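PDB 6ESL: bacterial leucyl aminopeptidase from Legionella pneumophila, which probably cleaves N-terminal amino acids such as leucine from peptides with a zinc-dependent M28 active site, contributing to nutrient acquisition during infection of amoebas. Local coordinates for residues Thr138-Tyr143 with Gly226-Met231; Ala32-Pro37 with Thr61-Lys66. All blocks are in the same frame, centred on the assembly; numbering follows the deposited sequence.

Interaction 1: residues Thr138-Tyr143 with Gly226-Met231; sequences THMTSY and GSSSIM
Ser227 O, on the residue that meets Met140, accepts two hydrogen bonds: one from Met231 N at 3.1 Å, within the helix, and one from the indole NE1 of Trp252. The latter ties this turn to strand 248-253, while the side chain of Ser227 turns to helix 130-142. There Met140 SD lies 3.5 Å from Ser227 CB, with the terminal methyl Met140 CE alongside at 3.6 Å from the same carbon. Met140 runs extended through CG, and the bend at its last torsion (chi3 73°) swings the methyl round to Ser227 OG, at 3.7 Å. That hydroxyl is hydrogen-bonded to Asp223 O one turn back. Ser227 thus offers the thioether its CB methylene, whereas Ser228 brings only OG, 4.2 Å from Met140 SD and already bonded to Gly224 O; no hydrogen bond joins the segments. This is helix-on-helix packing outside the central mixed sheet of the M28 peptidase fold, with helix 220-239 between sheet and helix 130-142: Ser227 and Ile230 touch Ala208 of strand 203-209, Ser228 adds contacts to Ile133, Thr136 and Leu137 of helix 130-142, and Met231 reaches Leu160 and Lys163 of helix 151-170.

Interaction 2: residues Ala32-Pro37 with Thr61-Lys66; sequences AKITVP and TILADK. Unlike the reference sequence in segment 61-66: Lys66 (reference Gln).
Leu63 of helix 57-67 packs against the backbone of Lys33 and Ile34, in the loop that runs from helix 28-31 to strand 39-43. Both elements belong to the small N-terminal alpha/beta unit, built on a four-stranded antiparallel sheet, in which the disulfide Cys29-Cys69 links helix 28-31 to the chain just beyond helix 57-67. The arrangement is consistent with an N-terminal prodomain like those of related secreted aminopeptidases. Contact is concentrated on a single methyl group. With CG of Leu63 anti to the backbone N (chi1 -179°), the side chain extends away from the helix and sets CD2 at 3.8 Å from Ile34 CA and 4.1 Å from Ile34 CG1. The two branched side chains cross at about a right angle, so they meet at one point instead of lying along each other. This is the tight part: Ile34 is buried and also leans on Leu60, and Leu63 touches Leu30 as well. The side chain of Lys33 forms the looser, solvent side. Its CB is 4.1 Å from Leu63 CD2, but bends at chi2 and chi3 carry the ammonium end away from Leu63, and the exposed chain borders Val67. Elsewhere on the helix, Asp65 OD2 is hydrogen-bonded to His362 ND1 of the second subunit. Between the two segments there is no hydrogen bond, and the nearest approach is apolar against polar, Leu63 CD2 lying 3.6 Å from Lys33 O.

How the interactions relate
Interactions 1 and 2 lie on opposite sides of the chain's centre, about 58 Å apart between centres and about 42 Å between nearest atoms, and do not touch. Both can be related to a zinc site, though by different routes. In interaction 1 the side chain of Ser227 is about 9 Å from a zinc ion, on the helix that carries Asp222, a ligand common to both zinc sites. Thr61, in the helical segment of interaction 2, packs on Glu257 of the second subunit, itself a zinc ligand. Helix 57-67 of the N-terminal unit therefore sits beside the partner's catalytic centre, which is consistent with an inhibitory role for that unit, as in other aminopeptidase prodomains.

Interaction 1: residues Thr138-Tyr143 with Gly226-Met231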
loop_
_atom_site.group_PDB
_atom_site.type_symbol
_atom_site.label_atom_id
_atom_site.label_comp_id
_atom_site.label_asym_id
_atom_site.label_seq_id
_atom_site.Cartn_x
_atom_site.Cartn_y
_atom_site.Cartn_z
ATOM N N THR B 138 -7.034 25.850 21.742
ATOM C CA THR B 138 -7.894 26.799 22.457
ATOM C C THR B 138 -8.016 28.067 21.648
ATOM O O THR B 138 -9.110 28.522 21.396
ATOM C CB THR B 138 -7.377 27.017 23.884
ATOM O OG1 THR B 138 -7.493 25.745 24.562
ATOM C CG2 THR B 138 -8.159 28.156 24.661
ATOM N N HIS B 139 -6.900 28.611 21.218
ATOM C CA HIS B 139 -6.976 29.870 20.462
ATOM C C HIS B 139 -7.686 29.650 19.122
ATOM O O HIS B 139 -8.614 30.378 18.748
ATOM C CB HIS B 139 -5.583 30.382 20.215
ATOM C CG HIS B 139 -5.579 31.748 19.604
ATOM N ND1 HIS B 139 -5.702 31.943 18.236
ATOM C CD2 HIS B 139 -5.581 32.982 20.171
ATOM C CE1 HIS B 139 -5.746 33.242 17.994
ATOM N NE2 HIS B 139 -5.659 33.886 19.139
ATOM N N MET B 140 -7.323 28.589 18.385
ATOM C CA MET B 140 -7.918 28.421 17.023
ATOM C C MET B 140 -9.406 28.248 17.129
ATOM O O MET B 140 -10.130 28.845 16.348
ATOM C CB MET B 140 -7.321 27.222 16.290
ATOM C CG MET B 140 -5.915 27.480 15.802
ATOM S SD MET B 140 -5.331 26.219 14.634
ATOM C CE MET B 140 -6.244 26.580 13.123
ATOM N N THR B 141 -9.870 27.474 18.108
ATOM C CA THR B 141 -11.309 27.224 18.222
ATOM C C THR B 141 -12.124 28.420 18.756
ATOM O O THR B 141 -13.341 28.393 18.733
ATOM C CB THR B 141 -11.627 26.004 19.071
ATOM O OG1 THR B 141 -11.105 26.150 20.434
ATOM C CG2 THR B 141 -11.047 24.699 18.460
ATOM N N SER B 142 -11.450 29.485 19.148
ATOM C CA SER B 142 -12.165 30.647 19.661
ATOM C C SER B 142 -12.526 31.604 18.571
ATOM O O SER B 142 -13.415 32.439 18.810
ATOM C CB SER B 142 -11.354 31.326 20.762
ATOM O OG SER B 142 -10.408 32.126 20.110
ATOM N N TYR B 143 -12.041 31.407 17.352
ATOM C CA TYR B 143 -12.534 32.223 16.249
ATOM C C TYR B 143 -13.976 31.719 16.005
ATOM O O TYR B 143 -14.232 30.521 16.116
ATOM C CB TYR B 143 -11.676 32.033 15.002
ATOM C CG TYR B 143 -10.243 32.487 15.170
ATOM C CD1 TYR B 143 -9.872 33.795 14.887
ATOM C CD2 TYR B 143 -9.262 31.609 15.609
ATOM C CE1 TYR B 143 -8.565 34.216 15.038
ATOM C CE2 TYR B 143 -7.952 32.020 15.764
ATOM C CZ TYR B 143 -7.608 33.323 15.477
ATOM O OH TYR B 143 -6.305 33.738 15.629
ATOM N N GLY B 226 -5.196 19.046 13.742
ATOM C CA GLY B 226 -4.021 18.875 12.924
ATOM C C GLY B 226 -3.159 20.125 12.874
ATOM O O GLY B 226 -1.918 20.053 12.940
ATOM N N SER B 227 -3.831 21.255 12.699
ATOM C CA SER B 227 -3.120 22.568 12.658
ATOM C C SER B 227 -2.258 22.769 13.931
ATOM O O SER B 227 -1.112 23.276 13.862
ATOM C CB SER B 227 -4.159 23.647 12.546
ATOM O OG SER B 227 -4.812 23.685 11.311
ATOM N N SER B 228 -2.776 22.288 15.073
ATOM C CA SER B 228 -2.074 22.435 16.346
ATOM C C SER B 228 -1.008 21.433 16.578
ATOM O O SER B 228 0.066 21.731 17.138
ATOM C CB SER B 228 -3.039 22.390 17.546
ATOM O OG SER B 228 -4.077 23.359 17.414
ATOM N N SER B 229 -1.321 20.185 16.231
ATOM C CA SER B 229 -0.285 19.172 16.246
ATOM C C SER B 229 0.921 19.579 15.399
ATOM O O SER B 229 2.027 19.345 15.830
ATOM C CB SER B 229 -0.839 17.794 15.746
ATOM O OG SER B 229 -1.807 17.202 16.582
ATOM N N ILE B 230 0.720 20.103 14.169
ATOM C CA ILE B 230 1.908 20.448 13.362
ATOM C C ILE B 230 2.605 21.734 13.869
ATOM O O ILE B 230 3.810 21.895 13.673
ATOM C CB ILE B 230 1.682 20.507 11.832
ATOM C CG1 ILE B 230 0.834 21.689 11.463
ATOM C CG2 ILE B 230 1.091 19.162 11.321
ATOM C CD1 ILE B 230 0.921 21.977 9.983
ATOM N N MET B 231 1.862 22.625 14.532
ATOM C CA MET B 231 2.482 23.830 15.132
ATOM C C MET B 231 3.482 23.430 16.205
ATOM O O MET B 231 4.543 24.031 16.301
ATOM C CB MET B 231 1.444 24.804 15.684
ATOM C CG MET B 231 2.055 26.145 16.279
ATOM S SD MET B 231 2.854 27.095 14.952
ATOM C CE MET B 231 1.385 27.765 14.190
#

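Interaction 2: residues Ala32-Pro37 with Thr61-Lys66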
loop_
_atom_site.group_PDB
_atom_site.type_symbol
_atom_site.label_atom_id
_atom_site.label_comp_id
_atom_site.label_asym_id
_atom_site.label_seq_id
_atom_site.Cartn_x
_atom_site.Cartn_y
_atom_site.Cartn_z
ATOM N N ALA B 32 19.907 -5.772 -21.366
ATOM C CA ALA B 32 21.208 -5.221 -21.700
ATOM C C ALA B 32 22.394 -6.171 -21.409
ATOM O O ALA B 32 23.389 -6.060 -22.064
ATOM C CB ALA B 32 21.414 -3.870 -21.020
ATOM N N LYS B 33 22.268 -7.094 -20.460
ATOM C CA LYS B 33 23.365 -7.954 -20.062
ATOM C C LYS B 33 23.327 -9.336 -20.698
ATOM O O LYS B 33 24.240 -10.110 -20.505
ATOM C CB LYS B 33 23.412 -8.097 -18.530
ATOM C CG LYS B 33 23.416 -6.775 -17.710
ATOM C CD LYS B 33 24.713 -5.941 -17.749
ATOM C CE LYS B 33 25.934 -6.599 -17.049
ATOM N NZ LYS B 33 27.308 -6.090 -17.469
ATOM N N ILE B 34 22.302 -9.633 -21.496
ATOM C CA ILE B 34 22.170 -10.985 -22.069
ATOM C C ILE B 34 23.209 -11.203 -23.118
ATOM O O ILE B 34 23.331 -10.392 -24.025
ATOM C CB ILE B 34 20.747 -11.230 -22.669
ATOM C CG1 ILE B 34 19.733 -11.222 -21.576
ATOM C CG2 ILE B 34 20.701 -12.573 -23.423
ATOM C CD1 ILE B 34 18.271 -11.195 -22.007
ATOM N N THR B 35 23.965 -12.291 -23.019
ATOM C CA THR B 35 24.906 -12.697 -24.086
ATOM C C THR B 35 24.676 -14.065 -24.736
ATOM O O THR B 35 25.382 -14.416 -25.683
ATOM C CB THR B 35 26.372 -12.668 -23.617
ATOM O OG1 THR B 35 26.568 -13.636 -22.589
ATOM C CG2 THR B 35 26.717 -11.269 -23.100
ATOM N N VAL B 36 23.709 -14.850 -24.266
ATOM C CA VAL B 36 23.278 -16.002 -25.052
ATOM C C VAL B 36 22.666 -15.500 -26.396
ATOM O O VAL B 36 22.136 -14.369 -26.490
ATOM C CB VAL B 36 22.288 -16.925 -24.266
ATOM C CG1 VAL B 36 22.818 -17.302 -22.856
ATOM C CG2 VAL B 36 20.943 -16.314 -24.104
ATOM N N PRO B 37 22.718 -16.331 -27.433
ATOM C CA PRO B 37 22.000 -15.990 -28.671
ATOM C C PRO B 37 20.501 -15.742 -28.458
ATOM O O PRO B 37 19.842 -16.448 -27.669
ATOM C CB PRO B 37 22.227 -17.223 -29.559
ATOM C CG PRO B 37 23.366 -18.007 -28.958
ATOM C CD PRO B 37 23.424 -17.625 -27.505
ATOM N N THR B 61 18.200 -17.293 -15.927
ATOM C CA THR B 61 17.826 -17.250 -14.511
ATOM C C THR B 61 19.043 -16.874 -13.641
ATOM O O THR B 61 18.905 -16.016 -12.751
ATOM C CB THR B 61 17.237 -18.595 -14.030
ATOM O OG1 THR B 61 16.035 -18.846 -14.766
ATOM C CG2 THR B 61 16.872 -18.543 -12.509
ATOM N N ILE B 62 20.135 -17.502 -13.883
ATOM C CA ILE B 62 21.384 -17.256 -13.176
ATOM C C ILE B 62 21.800 -15.811 -13.404
ATOM O O ILE B 62 22.063 -15.096 -12.455
ATOM C CB ILE B 62 22.537 -18.205 -13.550
ATOM C CG1 ILE B 62 22.212 -19.700 -13.257
ATOM C CG2 ILE B 62 23.817 -17.851 -12.799
ATOM C CD1 ILE B 62 21.581 -19.923 -11.900
ATOM N N LEU B 63 21.796 -15.385 -14.661
ATOM C CA LEU B 63 22.088 -14.013 -14.967
ATOM C C LEU B 63 21.193 -13.060 -14.207
ATOM O O LEU B 63 21.727 -12.123 -13.623
ATOM C CB LEU B 63 22.084 -13.704 -16.464
ATOM C CG LEU B 63 22.417 -12.267 -16.861
ATOM C CD1 LEU B 63 23.885 -11.985 -16.571
ATOM C CD2 LEU B 63 22.107 -12.030 -18.376
ATOM N N ALA B 64 19.884 -13.287 -14.199
ATOM C CA ALA B 64 18.961 -12.401 -13.604
ATOM C C ALA B 64 19.247 -12.309 -12.080
ATOM O O ALA B 64 19.018 -11.231 -11.468
ATOM C CB ALA B 64 17.484 -12.846 -13.784
ATOM N N ASP B 65 19.597 -13.443 -11.475
ATOM C CA ASP B 65 19.869 -13.517 -10.016
ATOM C C ASP B 65 21.038 -12.563 -9.719
ATOM O O ASP B 65 20.872 -11.690 -8.865
ATOM C CB ASP B 65 20.296 -14.919 -9.584
ATOM C CG ASP B 65 19.099 -15.985 -9.609
ATOM O OD1 ASP B 65 17.882 -15.591 -9.578
ATOM O OD2 ASP B 65 19.432 -17.205 -9.632
ATOM N N LYS B 66 22.092 -12.638 -10.533
ATOM C CA LYS B 66 23.255 -11.792 -10.345
ATOM C C LYS B 66 23.026 -10.331 -10.650
ATOM O O LYS B 66 23.480 -9.519 -9.930
ATOM C CB LYS B 66 24.473 -12.286 -11.121
ATOM C CG LYS B 66 24.946 -13.681 -10.720
ATOM C CD LYS B 66 25.462 -13.838 -9.267
ATOM C CE LYS B 66 25.978 -15.264 -9.004
ATOM N NZ LYS B 66 26.467 -15.463 -7.599
#